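Local coordinates for aminopeptidase-like protein (Chaetomium thermophilum, PDB 5JM6) that probably works as a zinc-dependent aminopeptidase of the M18 family, trimming residues from peptide N termini, and assembles into a dodecamer, at residues Gln119-Gly124 and Gly328-Val333; Gly178-Lys183 and Lys193-Asp198; Lys260-Ile265 and Leu278-Glu283. All blocks are in the same frame, centred on the assembly; numbering follows the deposited sequence.

How the interactions relate
From the N terminus, the chain first passes residues 119-124, a loop of the large mixed sheet, and meets their partners 328-333 some 200 residues later, so interaction 1 closes a very long loop. Within it lie the other two contacts, in series: interaction 2 pairs the two strands of a hairpin, its segments nine residues apart, then interaction 3 joins 260-265 to 278-283 across twelve residues. Both involve the six-stranded antiparallel sheet, interaction 3 packing a helix on it. Their centres lie about 7 Å apart and they touch, Arg179 NH2 bridging to Glu281 OE2 at 2.6 Å. The centre of interaction 1 is about 38 Å from that of interaction 2 and about 44 Å from that of interaction 3.

Interaction 1: residues Gln119-Gly124 and Gly328-Val333; sequences QAYKPG and GVIKLV
At the start of strand 330-336 in the mixed sheet, the loop joining strands 111-117 and 127-133 crosses over the incoming chain, and Tyr121 settles against Gly328 and Ile330. Those two strands lie on either side of 330-336, so their connection has to straddle its N-terminal end. Tyr121 carries most of the contact. With CG anti to the backbone N (chi1 -180°), its ring extends from the loop to lie alongside the beginning of the strand. Ile330 reaches over one face of this ring: its CD1 stands 4.1 Å from the centroid of the Tyr121 ring, 26° off the normal, a CH-pi contact. The extended outer arm of Ile330 carries the methyl there, although its CB does not head directly at the loop. At the ring edge, near its plane, Tyr121 CD1 meets Gly328 O at 3.4 Å. The same carbonyl receives a CA-H...O contact from Tyr121 CA, 3.5 Å from Gly328 O, and also a hydrogen bond from Asn125 ND2. Without a side chain, Gly328 lets the loop backbone lie directly against it: Ala120 C lies 3.8 Å from Gly328 CA, and the small Ala120 methyl, CB, sits 3.9 Å from the same CA. Helix 353-368 adjoins the tyrosine, Phe365 meeting its ring edge-to-face and Leu362 packing nearby. With an alanine here in place of Tyr121, Ile330 CD1 would probably lose the aromatic face it lies on and a gap would open toward that helix. The connection thus passes over the start of the strand lying between the two it joins, with helix 353-368 packed on the sheet, as in the alpha/beta fold of the zinc exopeptidase clan to which M18 enzymes belong.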
loop_
_atom_site.group_PDB
_atom_site.type_symbol
_atom_site.label_atom_id
_atom_site.label_comp_id
_atom_site.label_asym_id
_atom_site.label_seq_id
_atom_site.Cartn_x
_atom_site.Cartn_y
_atom_site.Cartn_z
ATOM N N GLN A 119 10.663 -42.798 56.695
ATOM C CA GLN A 119 11.288 -43.554 57.779
ATOM C C GLN A 119 12.040 -44.776 57.268
ATOM O O GLN A 119 12.930 -45.293 57.943
ATOM C CB GLN A 119 10.245 -44.002 58.801
ATOM C CG GLN A 119 9.523 -42.878 59.508
ATOM C CD GLN A 119 8.356 -43.386 60.328
ATOM O OE1 GLN A 119 8.480 -44.366 61.065
ATOM N NE2 GLN A 119 7.209 -42.734 60.189
ATOM N N ALA A 120 11.657 -45.251 56.089
ATOM C CA ALA A 120 12.300 -46.403 55.468
ATOM C C ALA A 120 13.389 -45.982 54.485
ATOM O O ALA A 120 13.907 -46.808 53.734
ATOM C CB ALA A 120 11.268 -47.278 54.776
ATOM N N TYR A 121 13.702 -44.690 54.458
ATOM C CA TYR A 121 14.694 -44.172 53.520
ATOM C C TYR A 121 16.095 -44.741 53.740
ATOM O O TYR A 121 16.536 -44.935 54.874
ATOM C CB TYR A 121 14.761 -42.646 53.591
ATOM C CG TYR A 121 15.772 -42.069 52.631
ATOM C CD1 TYR A 121 15.484 -41.963 51.278
ATOM C CD2 TYR A 121 17.022 -41.648 53.071
ATOM C CE1 TYR A 121 16.406 -41.448 50.389
ATOM C CE2 TYR A 121 17.951 -41.132 52.189
ATOM C CZ TYR A 121 17.636 -41.034 50.849
ATOM O OH TYR A 121 18.555 -40.519 49.965
ATOM N N LYS A 122 16.771 -45.019 52.628
ATOM C CA LYS A 122 18.192 -45.361 52.592
ATOM C C LYS A 122 18.792 -44.684 51.364
ATOM O O LYS A 122 18.079 -44.444 50.390
ATOM C CB LYS A 122 18.417 -46.874 52.512
ATOM C CG LYS A 122 17.418 -47.728 53.267
ATOM C CD LYS A 122 17.242 -49.085 52.591
ATOM C CE LYS A 122 16.812 -48.936 51.132
ATOM N NZ LYS A 122 16.399 -50.234 50.518
ATOM N N PRO A 123 20.099 -44.375 51.398
ATOM C CA PRO A 123 20.755 -43.800 50.217
ATOM C C PRO A 123 20.544 -44.652 48.967
ATOM O O PRO A 123 20.749 -45.865 49.003
ATOM C CB PRO A 123 22.231 -43.771 50.616
ATOM C CG PRO A 123 22.203 -43.644 52.100
ATOM C CD PRO A 123 21.012 -44.447 52.553
ATOM N N GLY A 124 20.136 -44.012 47.876
ATOM C CA GLY A 124 19.819 -44.716 46.647
ATOM C C GLY A 124 18.328 -44.767 46.373
ATOM O O GLY A 124 17.904 -45.092 45.264
ATOM N N GLY A 328 9.672 -45.134 51.753
ATOM C CA GLY A 328 11.096 -45.237 51.500
ATOM C C GLY A 328 11.661 -44.088 50.695
ATOM O O GLY A 328 12.877 -43.978 50.543
ATOM N N VAL A 329 10.793 -43.226 50.174
ATOM C CA VAL A 329 11.269 -42.130 49.346
ATOM C C VAL A 329 11.315 -40.814 50.108
ATOM O O VAL A 329 10.813 -40.707 51.227
ATOM C CB VAL A 329 10.376 -41.944 48.100
ATOM C CG1 VAL A 329 10.272 -43.245 47.329
ATOM C CG2 VAL A 329 8.995 -41.441 48.503
ATOM N N ILE A 330 11.884 -39.804 49.460
ATOM C CA ILE A 330 11.863 -38.443 49.966
ATOM C C ILE A 330 10.770 -37.698 49.215
ATOM O O ILE A 330 10.670 -37.802 47.992
ATOM C CB ILE A 330 13.225 -37.732 49.783
ATOM C CG1 ILE A 330 14.266 -38.313 50.743
ATOM C CG2 ILE A 330 13.088 -36.231 49.996
ATOM C CD1 ILE A 330 15.659 -37.744 50.552
ATOM N N LYS A 331 9.931 -36.976 49.948
ATOM C CA LYS A 331 8.867 -36.189 49.339
ATOM C C LYS A 331 9.235 -34.716 49.402
ATOM O O LYS A 331 9.429 -34.170 50.482
ATOM C CB LYS A 331 7.537 -36.446 50.039
ATOM C CG LYS A 331 7.052 -37.872 49.897
ATOM C CD LYS A 331 5.902 -38.156 50.837
ATOM C CE LYS A 331 5.572 -39.635 50.851
ATOM N NZ LYS A 331 4.288 -39.900 51.549
ATOM N N LEU A 332 9.317 -34.080 48.238
ATOM C CA LEU A 332 9.930 -32.763 48.128
ATOM C C LEU A 332 9.102 -31.803 47.278
ATOM O O LEU A 332 8.529 -32.194 46.261
ATOM C CB LEU A 332 11.343 -32.905 47.544
ATOM C CG LEU A 332 12.286 -31.706 47.401
ATOM C CD1 LEU A 332 13.733 -32.177 47.478
ATOM C CD2 LEU A 332 12.049 -30.943 46.101
ATOM N N VAL A 333 9.050 -30.545 47.702
ATOM C CA VAL A 333 8.445 -29.486 46.904
ATOM C C VAL A 333 9.441 -28.340 46.751
ATOM O O VAL A 333 10.031 -27.884 47.731
ATOM C CB VAL A 333 7.140 -28.957 47.532
ATOM C CG1 VAL A 333 6.538 -27.863 46.661
ATOM C CG2 VAL A 333 6.144 -30.089 47.730
#

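Interaction 2: residues Gly178-Lys183 and Lys193-Asp198; sequences GRVIVK and KLVKVD
Val180 N donates to Lys193 O at 2.7 Å, a straight bond (162° at the hydrogen) that heads the hydrogen bonding of a beta hairpin. Strands 174-183 and 190-196 run antiparallel here, the latter outermost in the six-stranded sheet within this chain. Lys193 N returns a bond to Val180 O at 2.9 Å, completing one hydrogen-bonded pair. Gly178 and Val195 form the next: Gly178 N reaches Val195 O at 3.1 Å, and Val195 N reaches Gly178 O at 2.9 Å. Glycine fits because at its backbone angles a CB would press against the preceding carbonyl oxygen. Between these pairs, Arg179 and Leu194 form a non-hydrogen-bonded pair whose side chains point to the face near helix 68-81, where both touch Phe69. The guanidinium turns off to Glu281 and to Asp429 of a neighbouring subunit, so this arginine joins two strands and a subunit interface. Val180, Val195 and Lys193 occupy the other face. Beta-branched valines suit a strand, and Val180 CG2 meets Val195 CG1 at 3.9 Å, both side chains also packing on Ile265 of helix 259-268. Lys193 meets Val182 with its CG: set beside the backbone N (chi1 -39°), that atom rests 4.1 Å from Val182 CB and equally near Val182 CG2.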
loop_
_atom_site.group_PDB
_atom_site.type_symbol
_atom_site.label_atom_id
_atom_site.label_comp_id
_atom_site.label_asym_id
_atom_site.label_seq_id
_atom_site.Cartn_x
_atom_site.Cartn_y
_atom_site.Cartn_z
ATOM N N GLY A 178 6.587 -5.286 49.465
ATOM C CA GLY A 178 7.863 -5.886 49.147
ATOM C C GLY A 178 8.739 -5.955 50.374
ATOM O O GLY A 178 8.253 -5.992 51.505
ATOM N N ARG A 179 10.044 -5.973 50.146
ATOM C CA ARG A 179 10.997 -6.021 51.239
ATOM C C ARG A 179 11.822 -4.744 51.330
ATOM O O ARG A 179 12.062 -4.066 50.330
ATOM C CB ARG A 179 11.918 -7.220 51.080
ATOM C CG ARG A 179 12.774 -7.161 49.839
ATOM C CD ARG A 179 13.797 -8.261 49.878
ATOM N NE ARG A 179 14.655 -8.265 48.702
ATOM C CZ ARG A 179 15.492 -9.253 48.412
ATOM N NH1 ARG A 179 15.569 -10.306 49.214
ATOM N NH2 ARG A 179 16.246 -9.192 47.324
ATOM N N VAL A 180 12.249 -4.428 52.547
ATOM C CA VAL A 180 13.085 -3.265 52.798
ATOM C C VAL A 180 14.399 -3.711 53.419
ATOM O O VAL A 180 14.414 -4.567 54.304
ATOM C CB VAL A 180 12.389 -2.258 53.736
ATOM C CG1 VAL A 180 13.189 -0.969 53.820
ATOM C CG2 VAL A 180 10.972 -1.981 53.264
ATOM N N ILE A 181 15.503 -3.137 52.955
ATOM C CA ILE A 181 16.790 -3.441 53.553
ATOM C C ILE A 181 17.058 -2.397 54.628
ATOM O O ILE A 181 17.369 -1.244 54.332
ATOM C CB ILE A 181 17.912 -3.451 52.503
ATOM C CG1 ILE A 181 17.486 -4.276 51.287
ATOM C CG2 ILE A 181 19.191 -4.000 53.094
ATOM C CD1 ILE A 181 17.206 -5.731 51.604
ATOM N N VAL A 182 16.957 -2.828 55.880
ATOM C CA VAL A 182 16.984 -1.920 57.016
ATOM C C VAL A 182 18.294 -2.056 57.775
ATOM O O VAL A 182 18.868 -3.144 57.860
ATOM C CB VAL A 182 15.776 -2.179 57.966
ATOM C CG1 VAL A 182 16.077 -1.777 59.410
ATOM C CG2 VAL A 182 14.533 -1.462 57.455
ATOM N N LYS A 183 18.769 -0.940 58.313
ATOM C CA LYS A 183 19.930 -0.949 59.177
ATOM C C LYS A 183 19.456 -0.906 60.622
ATOM O O LYS A 183 18.973 0.124 61.088
ATOM C CB LYS A 183 20.833 0.242 58.873
ATOM C CG LYS A 183 22.172 0.173 59.553
ATOM C CD LYS A 183 22.879 -1.087 59.099
ATOM C CE LYS A 183 24.356 -0.855 58.856
ATOM N NZ LYS A 183 25.082 -2.140 58.643
ATOM N N LYS A 193 13.229 -6.614 56.011
ATOM C CA LYS A 193 11.892 -6.608 56.600
ATOM C C LYS A 193 10.821 -6.537 55.514
ATOM O O LYS A 193 11.045 -5.968 54.447
ATOM C CB LYS A 193 11.733 -5.435 57.573
ATOM C CG LYS A 193 12.964 -5.144 58.430
ATOM C CD LYS A 193 13.244 -6.244 59.447
ATOM C CE LYS A 193 12.349 -6.125 60.669
ATOM N NZ LYS A 193 12.312 -4.730 61.187
ATOM N N LEU A 194 9.656 -7.116 55.796
ATOM C CA LEU A 194 8.537 -7.100 54.858
ATOM C C LEU A 194 7.610 -5.926 55.146
ATOM O O LEU A 194 7.435 -5.528 56.298
ATOM C CB LEU A 194 7.743 -8.407 54.919
ATOM C CG LEU A 194 8.408 -9.734 54.546
ATOM C CD1 LEU A 194 7.356 -10.835 54.501
ATOM C CD2 LEU A 194 9.156 -9.644 53.223
ATOM N N VAL A 195 7.029 -5.366 54.091
ATOM C CA VAL A 195 6.154 -4.212 54.232
ATOM C C VAL A 195 4.987 -4.305 53.252
ATOM O O VAL A 195 5.090 -4.936 52.198
ATOM C CB VAL A 195 6.933 -2.893 54.015
ATOM C CG1 VAL A 195 7.198 -2.659 52.538
ATOM C CG2 VAL A 195 6.179 -1.718 54.615
ATOM N N LYS A 196 3.852 -3.737 53.642
ATOM C CA LYS A 196 2.688 -3.690 52.777
ATOM C C LYS A 196 1.815 -2.497 53.142
ATOM O O LYS A 196 1.568 -2.256 54.321
ATOM C CB LYS A 196 1.903 -4.989 52.923
ATOM C CG LYS A 196 1.069 -5.398 51.737
ATOM C CD LYS A 196 0.119 -6.507 52.152
ATOM C CE LYS A 196 0.790 -7.486 53.110
ATOM N NZ LYS A 196 -0.209 -8.129 54.006
ATOM N N VAL A 197 1.289 -1.785 52.153
ATOM C CA VAL A 197 0.340 -0.721 52.455
ATOM C C VAL A 197 -1.065 -1.276 52.235
ATOM O O VAL A 197 -1.330 -1.938 51.232
ATOM C CB VAL A 197 0.589 0.546 51.608
ATOM C CG1 VAL A 197 -0.494 1.580 51.868
ATOM C CG2 VAL A 197 1.959 1.132 51.929
ATOM N N ASP A 198 -1.952 -1.017 53.192
ATOM C CA ASP A 198 -3.240 -1.705 53.272
ATOM C C ASP A 198 -4.362 -1.043 52.476
ATOM O O ASP A 198 -5.498 -1.517 52.492
ATOM C CB ASP A 198 -3.666 -1.829 54.737
ATOM C CG ASP A 198 -2.710 -2.679 55.549
ATOM O OD1 ASP A 198 -2.105 -3.607 54.972
ATOM O OD2 ASP A 198 -2.563 -2.418 56.761
#

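Interaction 3: residues Lys260-Ile265 and Leu278-Glu283; sequences KLVKLI and LNWELE
Trp280 is the bump of this contact, and the hollow that takes it lies on helix 259-268 between Leu261, Val262 and Ile265. The helix crosses strand 277-286 almost at a right angle (92° between the short segment axes, 12.1 Å apart), so a large side chain is well suited to span the gap. The indole does this. Its CG is placed between the backbone N and the carbonyl carbon (chi1 60°), and the six-membered ring pushes its far end at the helix. Each outer carbon finds its own neighbour: Trp280 CZ2 meets Leu261 CD2 at 3.9 Å, Trp280 CH2 meets Val262 CG2 at 3.7 Å, and Trp280 CZ3 meets Ile265 CG1 at 3.8 Å. Leu261 and Ile265, one turn apart, lie on the side of the indole plane where Leu282 also packs; Val262 CG2 lies on the other, so the ring end is wedged between them. Val262 CA faces the ring edge in its plane, 3.9 Å from Trp280 CH2, and the short branched valine puts CG2 close beside the ring end. Leu282, two residues along the strand and so on the same side of it, lays CD1 over one face of the indole. The same methyl approaches the helix more loosely, Leu282 CD1 standing 4.5 Å from Ile265 CD1. Phe253 meets the Trp280 ring edge-to-face, while Val180 of the adjacent strand packs on both Trp280 and Ile265. On the helix, Leu261 also touches Leu295 of another subunit. Between the two segments there is no hydrogen bond or charge pair; all five contacting side chains are apolar and buried, so here the helix probably rests on the sheet through close fit and the exclusion of water.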
loop_
_atom_site.group_PDB
_atom_site.type_symbol
_atom_site.label_atom_id
_atom_site.label_comp_id
_atom_site.label_asym_id
_atom_site.label_seq_id
_atom_site.Cartn_x
_atom_site.Cartn_y
_atom_site.Cartn_z
ATOM N N LYS A 260 6.850 10.912 50.508
ATOM C CA LYS A 260 5.655 10.456 51.185
ATOM C C LYS A 260 5.562 8.941 51.278
ATOM O O LYS A 260 4.939 8.409 52.197
ATOM C CB LYS A 260 4.434 11.012 50.472
ATOM C CG LYS A 260 3.726 12.004 51.329
ATOM C CD LYS A 260 2.551 12.642 50.659
ATOM C CE LYS A 260 2.352 14.007 51.275
ATOM N NZ LYS A 260 1.007 14.536 50.972
ATOM N N LEU A 261 6.173 8.252 50.322
ATOM C CA LEU A 261 6.235 6.800 50.368
ATOM C C LEU A 261 7.230 6.364 51.434
ATOM O O LEU A 261 6.971 5.427 52.187
ATOM C CB LEU A 261 6.621 6.229 49.002
ATOM C CG LEU A 261 6.710 4.705 48.886
ATOM C CD1 LEU A 261 5.372 4.052 49.197
ATOM C CD2 LEU A 261 7.194 4.308 47.501
ATOM N N VAL A 262 8.361 7.061 51.500
ATOM C CA VAL A 262 9.394 6.764 52.486
ATOM C C VAL A 262 8.852 6.888 53.909
ATOM O O VAL A 262 9.048 5.992 54.731
ATOM C CB VAL A 262 10.617 7.688 52.313
ATOM C CG1 VAL A 262 11.649 7.427 53.404
ATOM C CG2 VAL A 262 11.232 7.494 50.936
ATOM N N LYS A 263 8.163 7.990 54.197
ATOM C CA LYS A 263 7.577 8.184 55.522
ATOM C C LYS A 263 6.523 7.128 55.815
ATOM O O LYS A 263 6.400 6.662 56.947
ATOM C CB LYS A 263 6.948 9.570 55.657
ATOM C CG LYS A 263 7.887 10.739 55.466
ATOM C CD LYS A 263 7.122 12.036 55.664
ATOM C CE LYS A 263 7.510 13.077 54.633
ATOM N NZ LYS A 263 6.535 14.202 54.596
ATOM N N LEU A 264 5.758 6.761 54.792
ATOM C CA LEU A 264 4.725 5.751 54.960
ATOM C C LEU A 264 5.373 4.412 55.289
ATOM O O LEU A 264 4.937 3.713 56.199
ATOM C CB LEU A 264 3.855 5.645 53.706
ATOM C CG LEU A 264 2.463 5.046 53.916
ATOM C CD1 LEU A 264 1.669 5.896 54.894
ATOM C CD2 LEU A 264 1.720 4.916 52.595
ATOM N N ILE A 265 6.434 4.074 54.562
ATOM C CA ILE A 265 7.155 2.827 54.794
ATOM C C ILE A 265 7.835 2.813 56.170
ATOM O O ILE A 265 7.845 1.783 56.845
ATOM C CB ILE A 265 8.206 2.574 53.685
ATOM C CG1 ILE A 265 7.517 2.372 52.330
ATOM C CG2 ILE A 265 9.083 1.376 54.021
ATOM C CD1 ILE A 265 6.490 1.256 52.312
ATOM N N LEU A 278 18.550 1.346 53.557
ATOM C CA LEU A 278 19.641 1.250 52.595
ATOM C C LEU A 278 19.115 1.051 51.175
ATOM O O LEU A 278 19.728 1.498 50.204
ATOM C CB LEU A 278 20.588 0.108 52.977
ATOM C CG LEU A 278 21.046 0.049 54.441
ATOM C CD1 LEU A 278 21.916 -1.173 54.691
ATOM C CD2 LEU A 278 21.782 1.318 54.849
ATOM N N ASN A 279 17.967 0.389 51.079
ATOM C CA ASN A 279 17.334 0.055 49.809
ATOM C C ASN A 279 16.008 -0.628 50.096
ATOM O O ASN A 279 15.719 -0.974 51.241
ATOM C CB ASN A 279 18.226 -0.864 48.967
ATOM C CG ASN A 279 18.202 -0.511 47.492
ATOM O OD1 ASN A 279 17.200 -0.715 46.807
ATOM N ND2 ASN A 279 19.316 0.014 46.993
ATOM N N TRP A 280 15.191 -0.809 49.067
ATOM C CA TRP A 280 14.028 -1.668 49.199
ATOM C C TRP A 280 13.664 -2.282 47.859
ATOM O O TRP A 280 14.068 -1.791 46.805
ATOM C CB TRP A 280 12.824 -0.916 49.790
ATOM C CG TRP A 280 12.324 0.284 49.019
ATOM C CD1 TRP A 280 12.222 0.415 47.663
ATOM C CD2 TRP A 280 11.768 1.481 49.576
ATOM N NE1 TRP A 280 11.683 1.637 47.343
ATOM C CE2 TRP A 280 11.391 2.308 48.500
ATOM C CE3 TRP A 280 11.567 1.940 50.882
ATOM C CZ2 TRP A 280 10.824 3.566 48.691
ATOM C CZ3 TRP A 280 11.008 3.192 51.066
ATOM C CH2 TRP A 280 10.644 3.990 49.976
ATOM N N GLU A 281 12.935 -3.388 47.911
ATOM C CA GLU A 281 12.405 -3.993 46.708
ATOM C C GLU A 281 10.889 -3.957 46.794
ATOM O O GLU A 281 10.286 -4.751 47.512
ATOM C CB GLU A 281 12.924 -5.422 46.567
ATOM C CG GLU A 281 13.484 -5.756 45.201
ATOM C CD GLU A 281 14.290 -7.039 45.210
ATOM O OE1 GLU A 281 14.054 -7.895 44.333
ATOM O OE2 GLU A 281 15.165 -7.187 46.090
ATOM N N LEU A 282 10.275 -3.057 46.037
ATOM C CA LEU A 282 8.838 -2.847 46.134
ATOM C C LEU A 282 8.195 -2.959 44.765
ATOM O O LEU A 282 8.788 -2.584 43.754
ATOM C CB LEU A 282 8.525 -1.482 46.757
ATOM C CG LEU A 282 9.066 -1.218 48.166
ATOM C CD1 LEU A 282 8.759 0.204 48.600
ATOM C CD2 LEU A 282 8.482 -2.206 49.156
ATOM N N GLU A 283 6.979 -3.488 44.740
ATOM C CA GLU A 283 6.239 -3.639 43.500
ATOM C C GLU A 283 4.799 -3.190 43.685
ATOM O O GLU A 283 4.330 -3.022 44.811
ATOM C CB GLU A 283 6.285 -5.091 43.021
ATOM C CG GLU A 283 5.796 -6.089 44.056
ATOM C CD GLU A 283 6.088 -7.525 43.667
ATOM O OE1 GLU A 283 7.266 -7.842 43.399
ATOM O OE2 GLU A 283 5.138 -8.335 43.631
#